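Local coordinates for protein DegT/DnrJ/EryC1/StrS aminotransferase (Brucella abortus 2308, PDB 4QGR) that probably acts as a pyridoxal-phosphate-dependent aminotransferase of the DegT/DnrJ/EryC1/StrS family, with the cofactor bound at its active site, at residues Ile142-Phe147 and Ile168-Gln173; His83-Pro88 and Pro138-Pro143. One frame throughout, in Å; residues are numbered along the deposited sequence.

Contact 1: residues Ile142-Phe147 and Ile168-Gln173. With PLP (pyridoxal-5'-phosphate), chain E.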
ATOM      1  N   ILE A 142      -6.151 -10.946  17.281  1.00 11.48           N
ATOM      2  CA  ILE A 142      -5.903  -9.533  16.987  1.00 11.36           C
ATOM      3  C   ILE A 142      -6.818  -8.663  17.843  1.00 11.25           C
ATOM      4  O   ILE A 142      -7.858  -8.183  17.377  1.00 10.76           O
ATOM      5  CB  ILE A 142      -6.022  -9.134  15.494  1.00 11.81           C
ATOM      6  CG1 ILE A 142      -5.286 -10.117  14.597  1.00 12.47           C
ATOM      7  CG2 ILE A 142      -5.522  -7.697  15.277  1.00 11.65           C
ATOM      8  CD1 ILE A 142      -5.342  -9.820  13.096  1.00 12.41           C
ATOM      9  N   PRO A 143      -6.393  -8.432  19.093  1.00 11.54           N
ATOM     10  CA  PRO A 143      -7.113  -7.460  19.880  1.00 12.05           C
ATOM     11  C   PRO A 143      -6.931  -6.062  19.292  1.00 11.89           C
ATOM     12  O   PRO A 143      -5.876  -5.764  18.696  1.00 12.26           O
ATOM     13  CB  PRO A 143      -6.463  -7.557  21.267  1.00 12.13           C
ATOM     14  CG  PRO A 143      -5.587  -8.752  21.226  1.00 12.40           C
ATOM     15  CD  PRO A 143      -5.182  -8.880  19.773  1.00 11.65           C
ATOM     16  N   VAL A 144      -7.943  -5.213  19.492  1.00 11.47           N
ATOM     17  CA  VAL A 144      -7.887  -3.811  19.053  1.00 10.70           C
ATOM     18  C   VAL A 144      -7.906  -2.901  20.252  1.00 10.87           C
ATOM     19  O   VAL A 144      -8.663  -3.130  21.199  1.00 10.93           O
ATOM     20  CB  VAL A 144      -9.078  -3.478  18.129  1.00 10.23           C
ATOM     21  CG1 VAL A 144      -9.035  -2.035  17.700  1.00 10.51           C
ATOM     22  CG2 VAL A 144      -9.074  -4.418  16.917  1.00 10.48           C
ATOM     23  N   ASP A 145      -7.072  -1.871  20.218  1.00 10.30           N
ATOM     24  CA  ASP A 145      -7.126  -0.865  21.238  1.00 11.05           C
ATOM     25  C   ASP A 145      -8.133   0.178  20.785  1.00 11.03           C
ATOM     26  O   ASP A 145      -7.761   1.189  20.233  1.00 11.75           O
ATOM     27  CB  ASP A 145      -5.772  -0.212  21.419  1.00 10.82           C
ATOM     28  CG  ASP A 145      -4.686  -1.196  21.778  1.00 11.06           C
ATOM     29  OD1 ASP A 145      -4.973  -2.191  22.496  1.00 11.97           O
ATOM     30  OD2 ASP A 145      -3.520  -0.969  21.347  1.00 11.42           O
ATOM     31  N   LEU A 146      -9.433  -0.079  20.958  1.00 11.15           N
ATOM     32  CA  LEU A 146     -10.427   0.728  20.254  1.00 11.15           C
ATOM     33  C   LEU A 146     -10.489   2.127  20.831  1.00 10.80           C
ATOM     34  O   LEU A 146     -10.507   2.297  22.019  1.00 11.29           O
ATOM     35  CB  LEU A 146     -11.822   0.073  20.259  1.00 11.40           C
ATOM     36  CG  LEU A 146     -12.780   0.577  19.178  1.00 12.05           C
ATOM     37  CD1 LEU A 146     -12.262   0.243  17.779  1.00 12.99           C
ATOM     38  CD2 LEU A 146     -14.184   0.012  19.317  1.00 12.30           C
ATOM     39  N   PHE A 147     -10.541   3.123  19.970  1.00 11.03           N
ATOM     40  CA  PHE A 147     -10.659   4.560  20.349  1.00 11.06           C
ATOM     41  C   PHE A 147      -9.478   5.088  21.132  1.00 11.77           C
ATOM     42  O   PHE A 147      -9.528   6.197  21.662  1.00 12.06           O
ATOM     43  CB  PHE A 147     -11.984   4.887  21.099  1.00 11.43           C
ATOM     44  CG  PHE A 147     -13.243   4.444  20.359  1.00 11.06           C
ATOM     45  CD1 PHE A 147     -13.349   4.527  18.971  1.00 10.59           C
ATOM     46  CD2 PHE A 147     -14.298   3.926  21.057  1.00 11.22           C
ATOM     47  CE1 PHE A 147     -14.514   4.131  18.314  1.00 10.70           C
ATOM     48  CE2 PHE A 147     -15.490   3.533  20.385  1.00 11.23           C
ATOM     49  CZ  PHE A 147     -15.594   3.646  19.009  1.00 10.50           C
ATOM     50  N   ILE A 168      -1.288 -10.132  17.694  1.00 12.35           N
ATOM     51  CA  ILE A 168      -0.996  -8.903  16.972  1.00 12.23           C
ATOM     52  C   ILE A 168      -1.834  -7.798  17.620  1.00 11.53           C
ATOM     53  O   ILE A 168      -3.086  -7.859  17.604  1.00 11.92           O
ATOM     54  CB  ILE A 168      -1.377  -8.980  15.492  1.00 12.21           C
ATOM     55  CG1 ILE A 168      -0.630 -10.102  14.776  1.00 13.20           C
ATOM     56  CG2 ILE A 168      -1.136  -7.608  14.850  1.00 12.32           C
ATOM     57  CD1 ILE A 168      -1.230 -10.477  13.425  1.00 13.91           C
ATOM     58  N   GLU A 169      -1.171  -6.808  18.185  1.00 11.17           N
ATOM     59  CA  GLU A 169      -1.907  -5.680  18.799  1.00 11.00           C
ATOM     60  C   GLU A 169      -2.299  -4.725  17.670  1.00 10.68           C
ATOM     61  O   GLU A 169      -1.423  -4.209  17.004  1.00 11.09           O
ATOM     62  CB  GLU A 169      -1.032  -4.929  19.797  1.00 11.41           C
ATOM     63  CG  GLU A 169      -1.645  -3.601  20.258  1.00 11.57           C
ATOM     64  CD  GLU A 169      -0.803  -2.801  21.213  1.00 12.29           C
ATOM     65  OE1 GLU A 169       0.397  -3.108  21.287  1.00 13.52           O
ATOM     66  OE2 GLU A 169      -1.358  -1.872  21.901  1.00 12.47           O
ATOM     67  N   ASP A 170      -3.594  -4.539  17.412  1.00  9.89           N
ATOM     68  CA  ASP A 170      -4.040  -3.517  16.457  1.00  9.98           C
ATOM     69  C   ASP A 170      -4.116  -2.159  17.223  1.00  9.92           C
ATOM     70  O   ASP A 170      -5.118  -1.828  17.825  1.00 10.45           O
ATOM     71  CB  ASP A 170      -5.340  -3.877  15.762  1.00  9.90           C
ATOM     72  CG  ASP A 170      -5.749  -2.866  14.700  1.00  9.78           C
ATOM     73  OD1 ASP A 170      -5.024  -1.829  14.565  1.00 10.14           O
ATOM     74  OD2 ASP A 170      -6.783  -3.088  14.008  1.00 10.52           O
ATOM     75  N   ALA A 171      -3.020  -1.417  17.165  1.00 10.04           N
ATOM     76  CA  ALA A 171      -2.842  -0.128  17.812  1.00 10.03           C
ATOM     77  C   ALA A 171      -3.023   1.012  16.771  1.00 10.32           C
ATOM     78  O   ALA A 171      -2.463   2.118  16.926  1.00 11.22           O
ATOM     79  CB  ALA A 171      -1.471  -0.075  18.456  1.00 10.19           C
ATOM     80  N   ALA A 172      -3.860   0.779  15.752  1.00 10.50           N
ATOM     81  CA  ALA A 172      -4.179   1.805  14.764  1.00 10.56           C
ATOM     82  C   ALA A 172      -4.590   3.076  15.465  1.00 11.36           C
ATOM     83  O   ALA A 172      -4.276   4.177  14.985  1.00 11.46           O
ATOM     84  CB  ALA A 172      -5.305   1.352  13.850  1.00 10.95           C
ATOM     85  N   GLN A 173      -5.319   2.962  16.563  1.00 11.35           N
ATOM     86  CA  GLN A 173      -5.953   4.131  17.151  1.00 11.85           C
ATOM     87  C   GLN A 173      -5.319   4.542  18.438  1.00 11.68           C
ATOM     88  O   GLN A 173      -5.838   5.447  19.109  1.00 11.44           O
ATOM     89  CB  GLN A 173      -7.442   3.849  17.392  1.00 12.23           C
ATOM     90  CG  GLN A 173      -8.244   3.694  16.111  1.00 12.71           C
ATOM     91  CD  GLN A 173      -9.716   3.348  16.337  1.00 12.67           C
ATOM     92  OE1 GLN A 173     -10.341   3.737  17.331  1.00 13.24           O
ATOM     93  NE2 GLN A 173     -10.278   2.637  15.395  1.00 13.75           N
TER
HETATM   94  N1  PLP E 403      -7.259  -0.995  12.437  1.00 12.49           N
HETATM   95  C2  PLP E 403      -8.061  -0.095  13.036  1.00 13.44           C
HETATM   96  C2A PLP E 403      -8.622  -0.327  14.419  1.00 13.83           C
HETATM   97  C3  PLP E 403      -8.314   1.196  12.338  1.00 14.24           C
HETATM   98  O3  PLP E 403      -9.061   2.110  12.946  1.00 13.36           O
HETATM   99  C4  PLP E 403      -7.794   1.362  10.954  1.00 15.06           C
HETATM  100  C4A PLP E 403      -7.865   2.568  10.102  1.00 20.41           C
HETATM  101  O4A PLP E 403      -7.754   3.691  10.551  1.00 26.40           O
HETATM  102  C5  PLP E 403      -6.948   0.284  10.424  1.00 14.25           C
HETATM  103  C6  PLP E 403      -6.728  -0.849  11.212  1.00 12.83           C
HETATM  104  C5A PLP E 403      -6.354   0.383   9.036  1.00 12.98           C
HETATM  105  O4P PLP E 403      -5.371   1.423   8.938  1.00 13.74           O
HETATM  106  P   PLP E 403      -5.157   2.213   7.554  1.00 13.40           P
HETATM  107  O1P PLP E 403      -3.836   2.969   7.677  1.00 12.60           O
HETATM  108  O2P PLP E 403      -5.223   1.213   6.429  1.00 12.87           O
HETATM  109  O3P PLP E 403      -6.351   3.182   7.571  1.00 13.95           O
HETATM  110  O   HOH W   1      -6.454   0.707  17.760  1.00 10.02           O

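Contact 2: residues His83-Pro88 and Pro138-Pro143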
ATOM      1  N   HIS A  83      -6.686 -21.968   8.949  1.00 16.23           N
ATOM      2  CA  HIS A  83      -6.330 -21.309  10.185  1.00 15.51           C
ATOM      3  C   HIS A  83      -7.374 -20.302  10.639  1.00 14.59           C
ATOM      4  O   HIS A  83      -8.001 -19.616   9.805  1.00 14.31           O
ATOM      5  CB  HIS A  83      -4.986 -20.606  10.057  1.00 15.36           C
ATOM      6  CG  HIS A  83      -3.870 -21.525   9.709  1.00 16.35           C
ATOM      7  ND1 HIS A  83      -2.757 -21.115   9.017  1.00 16.87           N
ATOM      8  CD2 HIS A  83      -3.725 -22.863   9.899  1.00 16.78           C
ATOM      9  CE1 HIS A  83      -1.945 -22.143   8.837  1.00 17.18           C
ATOM     10  NE2 HIS A  83      -2.516 -23.217   9.362  1.00 17.31           N
ATOM     11  N   ALA A  84      -7.563 -20.248  11.962  1.00 14.02           N
ATOM     12  CA  ALA A  84      -8.494 -19.317  12.588  1.00 13.12           C
ATOM     13  C   ALA A  84      -7.756 -18.168  13.285  1.00 12.41           C
ATOM     14  O   ALA A  84      -6.743 -18.386  13.978  1.00 12.07           O
ATOM     15  CB  ALA A  84      -9.363 -20.029  13.584  1.00 13.32           C
ATOM     16  N   VAL A  85      -8.264 -16.963  13.106  1.00 11.91           N
ATOM     17  CA  VAL A  85      -7.720 -15.757  13.800  1.00 11.88           C
ATOM     18  C   VAL A  85      -8.884 -15.044  14.492  1.00 11.71           C
ATOM     19  O   VAL A  85      -9.939 -14.742  13.866  1.00 11.50           O
ATOM     20  CB  VAL A  85      -6.998 -14.796  12.839  1.00 11.65           C
ATOM     21  CG1 VAL A  85      -6.506 -13.554  13.568  1.00 11.56           C
ATOM     22  CG2 VAL A  85      -5.871 -15.469  12.067  1.00 12.14           C
ATOM     23  N   PHE A  86      -8.739 -14.801  15.793  1.00 11.86           N
ATOM     24  CA  PHE A  86      -9.826 -14.276  16.648  1.00 12.05           C
ATOM     25  C   PHE A  86      -9.736 -12.769  16.719  1.00 11.75           C
ATOM     26  O   PHE A  86      -8.669 -12.244  17.057  1.00 11.97           O
ATOM     27  CB  PHE A  86      -9.742 -14.941  18.056  1.00 12.67           C
ATOM     28  CG  PHE A  86      -9.860 -16.422  17.964  1.00 13.17           C
ATOM     29  CD1 PHE A  86      -8.731 -17.198  17.648  1.00 13.65           C
ATOM     30  CD2 PHE A  86     -11.102 -17.027  17.963  1.00 13.77           C
ATOM     31  CE1 PHE A  86      -8.820 -18.530  17.461  1.00 14.30           C
ATOM     32  CE2 PHE A  86     -11.207 -18.391  17.801  1.00 13.81           C
ATOM     33  CZ  PHE A  86     -10.083 -19.152  17.531  1.00 14.24           C
ATOM     34  N   VAL A  87     -10.824 -12.100  16.325  1.00 11.62           N
ATOM     35  CA  VAL A  87     -10.872 -10.631  16.151  1.00 11.70           C
ATOM     36  C   VAL A  87     -12.188 -10.078  16.679  1.00 12.01           C
ATOM     37  O   VAL A  87     -13.212 -10.806  16.754  1.00 12.47           O
ATOM     38  CB  VAL A  87     -10.666 -10.227  14.655  1.00 11.64           C
ATOM     39  CG1 VAL A  87      -9.411 -10.890  14.121  1.00 11.69           C
ATOM     40  CG2 VAL A  87     -11.838 -10.647  13.777  1.00 11.85           C
ATOM     41  N   PRO A  88     -12.189  -8.781  17.064  1.00 12.30           N
ATOM     42  CA  PRO A  88     -13.494  -8.186  17.337  1.00 12.63           C
ATOM     43  C   PRO A  88     -14.288  -7.944  16.063  1.00 12.79           C
ATOM     44  O   PRO A  88     -13.729  -7.861  14.976  1.00 12.29           O
ATOM     45  CB  PRO A  88     -13.138  -6.840  17.992  1.00 12.54           C
ATOM     46  CG  PRO A  88     -11.662  -6.819  18.147  1.00 12.06           C
ATOM     47  CD  PRO A  88     -11.101  -7.794  17.178  1.00 11.87           C
ATOM     48  N   PRO A 138      -6.675 -22.875  15.550  1.00 17.04           N
ATOM     49  CA  PRO A 138      -6.407 -21.534  16.082  1.00 16.84           C
ATOM     50  C   PRO A 138      -4.952 -21.153  15.902  1.00 16.18           C
ATOM     51  O   PRO A 138      -4.037 -21.953  16.229  1.00 16.04           O
ATOM     52  CB  PRO A 138      -6.750 -21.661  17.579  1.00 17.46           C
ATOM     53  CG  PRO A 138      -7.483 -22.932  17.720  1.00 18.78           C
ATOM     54  CD  PRO A 138      -7.090 -23.821  16.599  1.00 18.54           C
ATOM     55  N   LYS A 139      -4.718 -19.966  15.352  1.00 16.12           N
ATOM     56  CA  LYS A 139      -3.343 -19.481  15.175  1.00 16.48           C
ATOM     57  C   LYS A 139      -3.032 -18.134  15.804  1.00 15.38           C
ATOM     58  O   LYS A 139      -1.909 -17.925  16.253  1.00 15.77           O
ATOM     59  CB  LYS A 139      -2.987 -19.401  13.699  1.00 17.55           C
ATOM     60  CG  LYS A 139      -2.754 -20.743  13.060  1.00 19.34           C
ATOM     61  CD  LYS A 139      -1.436 -21.358  13.489  1.00 21.90           C
ATOM     62  CE  LYS A 139      -1.179 -22.547  12.582  1.00 25.79           C
ATOM     63  NZ  LYS A 139       0.208 -23.075  12.704  1.00 29.54           N
ATOM     64  N   ALA A 140      -3.980 -17.225  15.798  1.00 13.92           N
ATOM     65  CA  ALA A 140      -3.709 -15.857  16.240  1.00 13.11           C
ATOM     66  C   ALA A 140      -4.906 -15.145  16.820  1.00 12.48           C
ATOM     67  O   ALA A 140      -6.054 -15.524  16.602  1.00 12.29           O
ATOM     68  CB  ALA A 140      -3.148 -15.044  15.076  1.00 12.68           C
ATOM     69  N   ILE A 141      -4.609 -14.074  17.549  1.00 12.23           N
ATOM     70  CA  ILE A 141      -5.609 -13.148  18.121  1.00 11.93           C
ATOM     71  C   ILE A 141      -5.189 -11.756  17.738  1.00 11.78           C
ATOM     72  O   ILE A 141      -3.988 -11.423  17.825  1.00 11.66           O
ATOM     73  CB  ILE A 141      -5.673 -13.218  19.668  1.00 11.86           C
ATOM     74  CG1 ILE A 141      -5.737 -14.676  20.096  1.00 12.39           C
ATOM     75  CG2 ILE A 141      -6.847 -12.378  20.183  1.00 11.61           C
ATOM     76  CD1 ILE A 141      -5.378 -14.952  21.536  1.00 12.74           C
ATOM     77  N   ILE A 142      -6.151 -10.946  17.281  1.00 11.48           N
ATOM     78  CA  ILE A 142      -5.903  -9.533  16.987  1.00 11.36           C
ATOM     79  C   ILE A 142      -6.818  -8.663  17.843  1.00 11.25           C
ATOM     80  O   ILE A 142      -7.858  -8.183  17.377  1.00 10.76           O
ATOM     81  CB  ILE A 142      -6.022  -9.134  15.494  1.00 11.81           C
ATOM     82  CG1 ILE A 142      -5.286 -10.117  14.597  1.00 12.47           C
ATOM     83  CG2 ILE A 142      -5.522  -7.697  15.277  1.00 11.65           C
ATOM     84  CD1 ILE A 142      -5.342  -9.820  13.096  1.00 12.41           C
ATOM     85  N   PRO A 143      -6.393  -8.432  19.093  1.00 11.54           N
ATOM     86  CA  PRO A 143      -7.113  -7.460  19.880  1.00 12.05           C
ATOM     87  C   PRO A 143      -6.931  -6.062  19.292  1.00 11.89           C
ATOM     88  O   PRO A 143      -5.876  -5.764  18.696  1.00 12.26           O
ATOM     89  CB  PRO A 143      -6.463  -7.557  21.267  1.00 12.13           C
ATOM     90  CG  PRO A 143      -5.587  -8.752  21.226  1.00 12.40           C
ATOM     91  CD  PRO A 143      -5.182  -8.880  19.773  1.00 11.65           C
TER

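Contact 1: residues Ile142-Phe147 and Ile168-Gln173
Q173 reaches across to F147 and, with the other branch of its amide, to pyridoxal phosphate. Its CB lies 3.9 Å from D145 O; CG, set anti to the carbonyl carbon (chi1 -68°), carries an extended chain to the cofactor. There OE1 accepts F147 N at 2.7 Å, a bent bond whose donor stands above the carbonyl plane, while NE2 gives a nearly straight one (165°) to PLP O3 at 2.8 Å. The two bonds fix the rotation of the amide; NE2 is also hydrogen-bonded to Y323 OH. Alongside, L146 CD1 lies near NE2. D170 serves the other end of the pyridine: OD2 lies 2.7 Å from PLP N1, the aspartate–pyridine pairing familiar from fold-type I aminotransferases, where it is thought to keep the ring nitrogen protonated. T95 OG1 hydrogen-bonds OD2, and OD1 accepts A172 N in an Asx turn, so each carboxylate oxygen has a protein donor. A172 CB presses on the ring at 3.2 Å from C2, and V144 CG1 meets the methyl C2A.

The backbones join through D170 N to P143 O and D145 N to D170 O, a single bridge at V144–D170. Beyond it a water ties D145 O, D170 O and Q173 N together. D145 OD2 and E169 OE2 are modelled 2.4 Å apart, a doubtfully short distance for two carboxylates; one of them probably carries a proton. S174 OG is hydrogen-bonded to D145 OD2 and Y153 OH to OD1, while G185 N and F187 N hold the E169 carboxylate. The loop from I142 thus leaves strand 137-141 beside strand 166-170, with helix 153-163 packed on P143 and E169, helix 68-76 on I168 and D170.

Contact 2: residues His83-Pro88 and Pro138-Pro143
F86 O accepts I142 N at 2.8 Å, nearly straight, the shortest of three backbone bonds between these segments. F86 N in turn donates to A140 O, and K139 N to A84 O at 2.9 Å. Strands 83-88 and 138-141 run parallel, their axes 26° apart, as neighbours within the mixed central sheet of the large domain of a fold-type I PLP enzyme. A beta bulge shifts the register by one residue between A84 and V85, where K139 is the extra residue. On one face F86 lies alongside P138: CE1 meets P138 CB at 3.8 Å at the ring edge, and CD1 lies 3.3 Å from A140 O, also near the ring plane. Helix 120-133 packs on this phenyl through L123, I127 and T130. The other face holds V85, where a chi1 of 178° places CG1 4.0 Å from A140 CB and 3.8 Å from I142 CG1; V99 of helix 94-101 also touches V85. At the partly exposed end K139, bent at chi2, lays CE over one face of the H83 imidazole, a CH-pi contact 3.7 Å from its centroid. H83 ND1 is hydrogen-bonded to G80 N.

In the fold
Contact 2 and contact 1 have centres about 13 Å apart and follow one another across the same mixed sheet, in which strands 83-88, 137-141 and 166-170 are adjacent and parallel. Along the chain they come in that order, with helices 94-101 and 120-133 and strand 105-109 between the first two and helix 153-163 between the last two. I142 and P143 belong to both contacts, where strand 137-141 gives way to its following loop. I168 N is probably hydrogen-bonded to I141 O, and V144 packs on P88. Contact 2 lies farther from the chain centre (about 16 Å against 5 Å); contact 1 lies at the C-terminal ends of strands 137-141 and 166-170, where the cofactor binds near K199.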